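Alpha,alpha-trehalose-phosphate synthase (UDP-forming) (Burkholderia vietnamiensis, PDB 5TVG) belongs to glycosyltransferase family 20, a family of two-domain GT-B enzymes, and binds uridine-5'-diphosphate. Local coordinates at residues L116-N119 with A120-R124; P166-P170 with D171-V175; V271-D275 with Y276-L280. One frame throughout, in Å; residues are numbered along the deposited sequence.

Contact 1 of 3, residues L116-N119 with A120-R124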
loop_
_atom_site.group_PDB
_atom_site.type_symbol
_atom_site.label_atom_id
_atom_site.label_comp_id
_atom_site.label_asym_id
_atom_site.label_seq_id
_atom_site.Cartn_x
_atom_site.Cartn_y
_atom_site.Cartn_z
ATOM N N LEU A 116 -0.287 -13.561 30.327
ATOM C CA LEU A 116 -0.048 -14.290 31.566
ATOM C C LEU A 116 -0.976 -13.800 32.668
ATOM O O LEU A 116 -1.618 -14.615 33.348
ATOM C CB LEU A 116 1.418 -14.153 32.001
ATOM C CG LEU A 116 2.460 -14.723 31.020
ATOM C CD1 LEU A 116 3.883 -14.659 31.580
ATOM C CD2 LEU A 116 2.095 -16.156 30.638
ATOM N N ARG A 117 -1.120 -12.467 32.807
ATOM C CA ARG A 117 -1.965 -11.917 33.867
ATOM C C ARG A 117 -3.402 -12.400 33.731
ATOM O O ARG A 117 -4.029 -12.787 34.717
ATOM C CB ARG A 117 -1.923 -10.379 33.852
ATOM C CG ARG A 117 -2.766 -9.696 34.954
ATOM C CD ARG A 117 -2.803 -8.136 34.805
ATOM N NE ARG A 117 -3.481 -7.761 33.564
ATOM C CZ ARG A 117 -2.901 -7.172 32.522
ATOM N NH1 ARG A 117 -1.615 -6.845 32.558
ATOM N NH2 ARG A 117 -3.627 -6.899 31.441
ATOM N N VAL A 118 -3.938 -12.406 32.509
ATOM C CA VAL A 118 -5.328 -12.818 32.339
ATOM C C VAL A 118 -5.501 -14.302 32.648
ATOM O O VAL A 118 -6.476 -14.703 33.301
ATOM C CB VAL A 118 -5.822 -12.448 30.937
ATOM C CG1 VAL A 118 -7.097 -13.170 30.625
ATOM C CG2 VAL A 118 -6.039 -10.876 30.859
ATOM N N ASN A 119 -4.565 -15.139 32.189
ATOM C CA ASN A 119 -4.623 -16.562 32.534
ATOM C C ASN A 119 -4.629 -16.750 34.045
ATOM O O ASN A 119 -5.412 -17.552 34.571
ATOM C CB ASN A 119 -3.446 -17.322 31.912
ATOM C CG ASN A 119 -3.768 -17.886 30.546
ATOM O OD1 ASN A 119 -4.173 -19.060 30.413
ATOM N ND2 ASN A 119 -3.558 -17.074 29.507
ATOM N N ALA A 120 -3.764 -16.012 34.759
ATOM C CA ALA A 120 -3.712 -16.138 36.219
ATOM C C ALA A 120 -4.996 -15.635 36.872
ATOM O O ALA A 120 -5.470 -16.217 37.857
ATOM C CB ALA A 120 -2.508 -15.382 36.784
ATOM N N MET A 121 -5.560 -14.542 36.356
ATOM C CA MET A 121 -6.814 -14.036 36.908
ATOM C C MET A 121 -7.940 -15.044 36.700
ATOM O O MET A 121 -8.729 -15.303 37.612
ATOM C CB MET A 121 -7.153 -12.673 36.281
ATOM C CG MET A 121 -8.474 -12.018 36.777
ATOM S SD MET A 121 -9.952 -12.754 35.994
ATOM C CE MET A 121 -9.767 -12.217 34.292
ATOM N N LEU A 122 -8.029 -15.620 35.499
ATOM C CA LEU A 122 -9.055 -16.628 35.221
ATOM C C LEU A 122 -8.889 -17.865 36.093
ATOM O O LEU A 122 -9.885 -18.431 36.563
ATOM C CB LEU A 122 -9.018 -17.032 33.750
ATOM C CG LEU A 122 -9.453 -15.977 32.724
ATOM C CD1 LEU A 122 -9.266 -16.467 31.261
ATOM C CD2 LEU A 122 -10.906 -15.607 32.985
ATOM N N ALA A 123 -7.639 -18.304 36.313
ATOM C CA ALA A 123 -7.385 -19.497 37.115
ATOM C C ALA A 123 -7.763 -19.257 38.576
ATOM O O ALA A 123 -8.260 -20.162 39.259
ATOM C CB ALA A 123 -5.914 -19.902 37.012
ATOM N N ARG A 124 -7.483 -18.056 39.081
ATOM C CA ARG A 124 -7.860 -17.730 40.452
ATOM C C ARG A 124 -9.370 -17.768 40.617
ATOM O O ARG A 124 -9.875 -18.337 41.585
ATOM C CB ARG A 124 -7.282 -16.360 40.801
ATOM C CG ARG A 124 -7.577 -15.823 42.169
ATOM C CD ARG A 124 -6.683 -14.615 42.402
ATOM N NE ARG A 124 -7.141 -13.424 41.674
ATOM C CZ ARG A 124 -6.574 -12.904 40.583
ATOM N NH1 ARG A 124 -5.489 -13.459 40.036
ATOM N NH2 ARG A 124 -7.100 -11.806 40.041
#
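V118 and L122, one turn apart on helix 109-127, lie side by side and point the same way, with V118 CG1 4.0 Å from L122 CD1. The valine turns CG1 anti to its own nitrogen (chi1 165°), which leaves that methyl on the side of the carbonyl carbon, where the chain runs on to L122. The leucine answers with CG beside its backbone N, and this carbon also rests 3.3 Å from V118 O, so the branch lies close along the preceding turn. Beneath the pair runs the ladder of the alpha-helix: L122 N donates to V118 O at 2.8 Å with an N-H...O angle of 169°, and A120, M121 and A123 repeat the i to i-4 bond to L116, R117 and N119.

The neighbouring side chains fan out around the axis, and A123 sets its CB 3.4 Å from N119 O. M121, bent at chi2 and chi3, packs on L77 of strand 70-77, V118 meets D81 and Y85 of helix 79-98, and L122 reaches L75 and F146. N119 is buried, and its ND2 donates to the carbonyls of Y115, one turn back in the same helix, and of H142. R117 leaves on the exposed side, its guanidinium paired with D81 and hydrogen-bonded to Q84.

The chemistry is therefore divided by direction. The peptide groups satisfy one another along the axis, the valine-leucine ridge gives an apolar surface to the strand and helix beside it, and the buried amide of N119 has its N-H groups taken up by main-chain oxygens.

Contact 2 of 3, residues P166-P170 with D171-V175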
loop_
_atom_site.group_PDB
_atom_site.type_symbol
_atom_site.label_atom_id
_atom_site.label_comp_id
_atom_site.label_asym_id
_atom_site.label_seq_id
_atom_site.Cartn_x
_atom_site.Cartn_y
_atom_site.Cartn_z
ATOM N N PRO A 166 -2.790 -26.135 14.724
ATOM C CA PRO A 166 -1.569 -26.950 14.654
ATOM C C PRO A 166 -0.592 -26.577 15.763
ATOM O O PRO A 166 -0.612 -25.465 16.302
ATOM C CB PRO A 166 -0.979 -26.629 13.266
ATOM C CG PRO A 166 -2.073 -25.929 12.506
ATOM C CD PRO A 166 -2.883 -25.212 13.576
ATOM N N PHE A 167 0.277 -27.535 16.115
ATOM C CA PHE A 167 1.426 -27.203 16.947
ATOM C C PHE A 167 2.635 -27.223 16.040
ATOM O O PHE A 167 2.899 -28.263 15.415
ATOM C CB PHE A 167 1.619 -28.165 18.125
ATOM C CG PHE A 167 2.570 -27.635 19.180
ATOM C CD1 PHE A 167 2.119 -26.733 20.154
ATOM C CD2 PHE A 167 3.924 -27.991 19.170
ATOM C CE1 PHE A 167 2.983 -26.226 21.135
ATOM C CE2 PHE A 167 4.800 -27.481 20.144
ATOM C CZ PHE A 167 4.319 -26.613 21.138
ATOM N N PRO A 168 3.351 -26.108 15.877
ATOM C CA PRO A 168 4.399 -26.047 14.853
ATOM C C PRO A 168 5.674 -26.735 15.319
ATOM O O PRO A 168 5.961 -26.816 16.511
ATOM C CB PRO A 168 4.629 -24.538 14.670
ATOM C CG PRO A 168 4.342 -23.961 16.065
ATOM C CD PRO A 168 3.218 -24.828 16.616
ATOM N N SER A 169 6.457 -27.185 14.349
ATOM C CA SER A 169 7.732 -27.809 14.635
ATOM C C SER A 169 8.694 -26.806 15.283
ATOM O O SER A 169 8.476 -25.590 15.225
ATOM C CB SER A 169 8.303 -28.407 13.346
ATOM O OG SER A 169 8.563 -27.399 12.394
ATOM N N PRO A 170 9.771 -27.303 15.915
ATOM C CA PRO A 170 10.590 -26.425 16.774
ATOM C C PRO A 170 11.184 -25.222 16.074
ATOM O O PRO A 170 11.246 -24.135 16.667
ATOM C CB PRO A 170 11.684 -27.368 17.273
ATOM C CG PRO A 170 11.024 -28.708 17.277
ATOM C CD PRO A 170 10.188 -28.710 16.034
ATOM N N ASP A 171 11.668 -25.419 14.843
ATOM C CA ASP A 171 12.240 -24.348 14.041
ATOM C C ASP A 171 11.230 -23.240 13.800
ATOM O O ASP A 171 11.617 -22.098 13.534
ATOM C CB ASP A 171 12.705 -24.921 12.691
ATOM C CG ASP A 171 11.600 -25.726 12.029
ATOM O OD1 ASP A 171 11.083 -26.711 12.667
ATOM O OD2 ASP A 171 11.204 -25.344 10.903
ATOM N N MET A 172 9.939 -23.574 13.813
ATOM C CA MET A 172 8.920 -22.543 13.692
ATOM C C MET A 172 8.438 -22.051 15.061
ATOM O O MET A 172 8.244 -20.847 15.250
ATOM C CB MET A 172 7.739 -23.070 12.871
ATOM C CG MET A 172 6.585 -22.053 12.716
ATOM S SD MET A 172 7.014 -20.483 11.878
ATOM C CE MET A 172 7.558 -21.054 10.283
ATOM N N LEU A 173 8.282 -22.953 16.035
ATOM C CA LEU A 173 7.810 -22.530 17.355
ATOM C C LEU A 173 8.718 -21.460 17.952
ATOM O O LEU A 173 8.242 -20.515 18.582
ATOM C CB LEU A 173 7.711 -23.728 18.304
ATOM C CG LEU A 173 7.112 -23.399 19.686
ATOM C CD1 LEU A 173 5.631 -23.008 19.571
ATOM C CD2 LEU A 173 7.287 -24.536 20.697
ATOM N N ARG A 174 10.027 -21.583 17.749
ATOM C CA ARG A 174 10.999 -20.641 18.300
ATOM C C ARG A 174 10.756 -19.188 17.877
ATOM O O ARG A 174 11.354 -18.286 18.466
ATOM C CB ARG A 174 12.402 -20.994 17.800
ATOM C CG ARG A 174 13.054 -22.180 18.407
ATOM C CD ARG A 174 14.231 -22.577 17.518
ATOM N NE ARG A 174 15.310 -21.604 17.553
ATOM C CZ ARG A 174 16.067 -21.282 16.515
ATOM N NH1 ARG A 174 15.872 -21.852 15.337
ATOM N NH2 ARG A 174 17.030 -20.391 16.664
ATOM N N VAL A 175 9.957 -18.947 16.835
ATOM C CA VAL A 175 9.659 -17.583 16.436
ATOM C C VAL A 175 8.940 -16.850 17.558
ATOM O O VAL A 175 9.122 -15.638 17.741
ATOM C CB VAL A 175 8.861 -17.590 15.108
ATOM C CG1 VAL A 175 8.334 -16.204 14.765
ATOM C CG2 VAL A 175 9.741 -18.071 13.955
#
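L173, in the first turn of the short helix 170-173, reaches back over the proline-rich loop that leads into it. Its CB lies 3.7 Å from S169 O, the carbonyl that its own N-H grips at 2.8 Å. With CG anti to the backbone N (chi1 -175°), the fork opens toward the loop: CD1 meets P168 CG at 3.9 Å, and CD2 comes obliquely to the F167 ring, 3.6 Å from CZ. That ring carries P168 CD over one face and meets F98 and F203 edge-to-face. Alongside, M172 CG touches P168 CB at 3.7 Å.

S169 holds the N-cap position. Its carbonyl accepts two bonds, L173 N in the carbonyl plane and M172 N from above it. Its hydroxyl turns instead to the carboxylate of D171, OG giving its proton to OD1 at 2.6 Å on the syn side.

The other carboxylate oxygen, D171 OD2, is hydrogen-bonded to S169 OG and Y100 OH of the second subunit, and R174 forms a salt bridge to E397 of that subunit. Apolar contacts thus fasten the turn to its own chain, while the aspartate, bonded from both subunits, makes the helix start part of a polar interface.

Contact 3 of 3, residues V271-D275 with Y276-L280. With UDP (uridine-5'-diphosphate), chain I.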
loop_
_atom_site.group_PDB
_atom_site.type_symbol
_atom_site.label_atom_id
_atom_site.label_comp_id
_atom_site.label_asym_id
_atom_site.label_seq_id
_atom_site.Cartn_x
_atom_site.Cartn_y
_atom_site.Cartn_z
ATOM N N VAL A 271 -16.795 -22.373 2.304
ATOM C CA VAL A 271 -17.189 -21.654 3.522
ATOM C C VAL A 271 -15.953 -21.546 4.411
ATOM O O VAL A 271 -15.357 -22.576 4.771
ATOM C CB VAL A 271 -18.333 -22.341 4.297
ATOM C CG1 VAL A 271 -18.583 -21.576 5.618
ATOM C CG2 VAL A 271 -19.629 -22.371 3.475
ATOM N N ASP A 272 -15.558 -20.311 4.748
ATOM C CA ASP A 272 -14.349 -20.069 5.533
ATOM C C ASP A 272 -14.502 -18.765 6.308
ATOM O O ASP A 272 -14.969 -17.778 5.743
ATOM C CB ASP A 272 -13.083 -19.921 4.650
ATOM C CG ASP A 272 -12.852 -21.094 3.706
ATOM O OD1 ASP A 272 -13.651 -21.295 2.771
ATOM O OD2 ASP A 272 -11.832 -21.800 3.877
ATOM N N ARG A 273 -14.030 -18.722 7.558
ATOM C CA ARG A 273 -13.729 -17.408 8.147
ATOM C C ARG A 273 -12.691 -16.708 7.264
ATOM O O ARG A 273 -11.881 -17.341 6.582
ATOM C CB ARG A 273 -13.183 -17.515 9.574
ATOM C CG ARG A 273 -14.162 -17.974 10.689
ATOM C CD ARG A 273 -13.421 -18.120 12.069
ATOM N NE ARG A 273 -12.298 -19.060 11.951
ATOM C CZ ARG A 273 -11.004 -18.711 11.939
ATOM N NH1 ARG A 273 -10.646 -17.432 12.079
ATOM N NH2 ARG A 273 -10.062 -19.650 11.758
ATOM N N LEU A 274 -12.747 -15.389 7.234
ATOM C CA LEU A 274 -11.823 -14.630 6.395
ATOM C C LEU A 274 -10.472 -14.502 7.113
ATOM O O LEU A 274 -10.050 -13.433 7.555
ATOM C CB LEU A 274 -12.442 -13.290 6.028
ATOM C CG LEU A 274 -12.198 -12.853 4.559
ATOM C CD1 LEU A 274 -12.972 -11.577 4.256
ATOM C CD2 LEU A 274 -10.704 -12.643 4.284
ATOM N N ASP A 275 -9.788 -15.637 7.218
ATOM C CA ASP A 275 -8.507 -15.764 7.902
ATOM C C ASP A 275 -7.408 -15.967 6.866
ATOM O O ASP A 275 -7.638 -16.592 5.824
ATOM C CB ASP A 275 -8.543 -16.968 8.896
ATOM C CG ASP A 275 -7.464 -16.893 9.967
ATOM O OD1 ASP A 275 -6.266 -16.923 9.600
ATOM O OD2 ASP A 275 -7.813 -16.803 11.187
ATOM N N TYR A 276 -6.203 -15.453 7.141
ATOM C CA TYR A 276 -5.125 -15.757 6.194
ATOM C C TYR A 276 -4.703 -17.231 6.219
ATOM O O TYR A 276 -3.962 -17.684 5.319
ATOM C CB TYR A 276 -3.916 -14.855 6.438
ATOM C CG TYR A 276 -3.500 -14.749 7.897
ATOM C CD1 TYR A 276 -2.759 -15.770 8.511
ATOM C CD2 TYR A 276 -3.787 -13.609 8.641
ATOM C CE1 TYR A 276 -2.342 -15.660 9.821
ATOM C CE2 TYR A 276 -3.378 -13.491 9.962
ATOM C CZ TYR A 276 -2.662 -14.521 10.551
ATOM O OH TYR A 276 -2.241 -14.404 11.858
ATOM N N SER A 277 -5.131 -17.989 7.227
ATOM C CA SER A 277 -4.814 -19.413 7.214
ATOM C C SER A 277 -5.595 -20.161 6.133
ATOM O O SER A 277 -5.222 -21.280 5.774
ATOM C CB SER A 277 -5.129 -20.009 8.583
ATOM O OG SER A 277 -6.532 -19.983 8.785
ATOM N N LYS A 278 -6.671 -19.570 5.609
ATOM C CA LYS A 278 -7.612 -20.304 4.771
ATOM C C LYS A 278 -7.237 -20.269 3.286
ATOM O O LYS A 278 -7.857 -20.976 2.480
ATOM C CB LYS A 278 -9.035 -19.766 5.011
ATOM C CG LYS A 278 -9.520 -19.896 6.507
ATOM C CD LYS A 278 -9.724 -21.391 6.975
ATOM C CE LYS A 278 -10.067 -21.514 8.449
ATOM N NZ LYS A 278 -10.411 -22.941 8.963
ATOM N N GLY A 279 -6.186 -19.546 2.917
ATOM C CA GLY A 279 -5.741 -19.550 1.526
ATOM C C GLY A 279 -6.744 -19.018 0.518
ATOM O O GLY A 279 -6.769 -19.485 -0.621
ATOM N N LEU A 280 -7.520 -17.997 0.880
ATOM C CA LEU A 280 -8.594 -17.563 -0.013
ATOM C C LEU A 280 -8.056 -16.912 -1.304
ATOM O O LEU A 280 -8.659 -17.060 -2.372
ATOM C CB LEU A 280 -9.537 -16.626 0.749
ATOM C CG LEU A 280 -10.139 -17.295 2.022
ATOM C CD1 LEU A 280 -11.107 -16.352 2.804
ATOM C CD2 LEU A 280 -10.831 -18.598 1.707
HETATM N N1 UDP I . -19.363 -22.073 10.290
HETATM C C2 UDP I . -20.690 -21.689 10.375
HETATM N N3 UDP I . -21.016 -20.552 9.682
HETATM C C4 UDP I . -20.168 -19.765 8.927
HETATM C C5 UDP I . -18.798 -20.222 8.889
HETATM C C6 UDP I . -18.449 -21.334 9.570
HETATM O O2 UDP I . -21.525 -22.323 10.998
HETATM O O4 UDP I . -20.619 -18.745 8.367
HETATM C "C1'" UDP I . -18.965 -23.291 11.033
HETATM C "C2'" UDP I . -18.667 -24.534 10.191
HETATM O "O2'" UDP I . -19.872 -25.258 10.037
HETATM C "C3'" UDP I . -17.728 -25.300 11.119
HETATM C "C4'" UDP I . -16.939 -24.180 11.785
HETATM O "O4'" UDP I . -17.791 -23.016 11.760
HETATM O "O3'" UDP I . -18.371 -26.155 12.058
HETATM C "C5'" UDP I . -15.687 -23.842 11.027
HETATM O "O5'" UDP I . -14.685 -24.617 11.681
HETATM P PA UDP I . -13.432 -25.148 10.908
HETATM O O1A UDP I . -12.854 -26.221 11.763
HETATM O O2A UDP I . -13.774 -25.505 9.471
HETATM O O3A UDP I . -12.436 -23.902 10.863
HETATM P PB UDP I . -12.295 -22.751 11.948
HETATM O O1B UDP I . -12.491 -23.470 13.287
HETATM O O2B UDP I . -10.812 -22.416 11.930
HETATM O O3B UDP I . -13.205 -21.605 11.670
HETATM O O HOH W 1 -6.898 -16.318 3.269
#
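A turn at chi3 (-57°) in R273 and one at chi2 (-67°) in K278 bring the ends of both side chains to the diphosphate of UDP. R273 runs extended to CD before its bend, which presents one edge of the guanidinium to the beta phosphate: NE donates to O3B at 2.7 Å and NH2 to O2B at 2.9 Å, with the phosphorus PB in the guanidinium plane. K278 bends early and then stretches out straight, carrying NZ to the bridging O3A (2.9 Å) and to O2B. The two cationic ends thus share O2B, and D372 pairs with the lysine as well.

On the far nitrogen of the guanidinium, R273 NH1 forms a salt bridge to D275 OD2 at 3.0 Å, on its anti lone pair. D275 OD1 accepts S277 N at 2.8 Å and lies over one face of the Y276 ring; W95 NE1 also bonds to OD1, and Y317 OH to OD2. Beside these polar groups, L280 spreads its methyls, CD1 against L274 CD2 and CD2 against CG of D272, whose OD1 pairs with R283 in a salt bridge and bonds to Q305. A water joins D275 O to L280 N.

V271 CG1, ending strand 266-271, lies 3.5 Å from uracil C5. A loop leaving a parallel strand, with basic side chains gripping the diphosphate just before helix 280-293, is characteristic of the nucleotide site in the C-terminal Rossmann-like domain of GT-B glycosyltransferases.

In the fold
Contacts 1 and 2 belong to the domain built round the ten-stranded mixed sheet, contact 3 to the one built round the six-stranded parallel sheet. Contact 1 is partly buried and lies farthest out, its centre about 24 Å from that of the chain, whereas contacts 2 and 3 are buried. Helix 79-98 touches all three. The nearest atoms of contacts 2 and 3 are about 8 Å apart, and R371 links them, hydrogen-bonded through the backbone to S277 and touching P166. Regular helix bonding dominates 116-124; 166-175 adds polar links to a second subunit, and 271-280 directs its charges at a ligand.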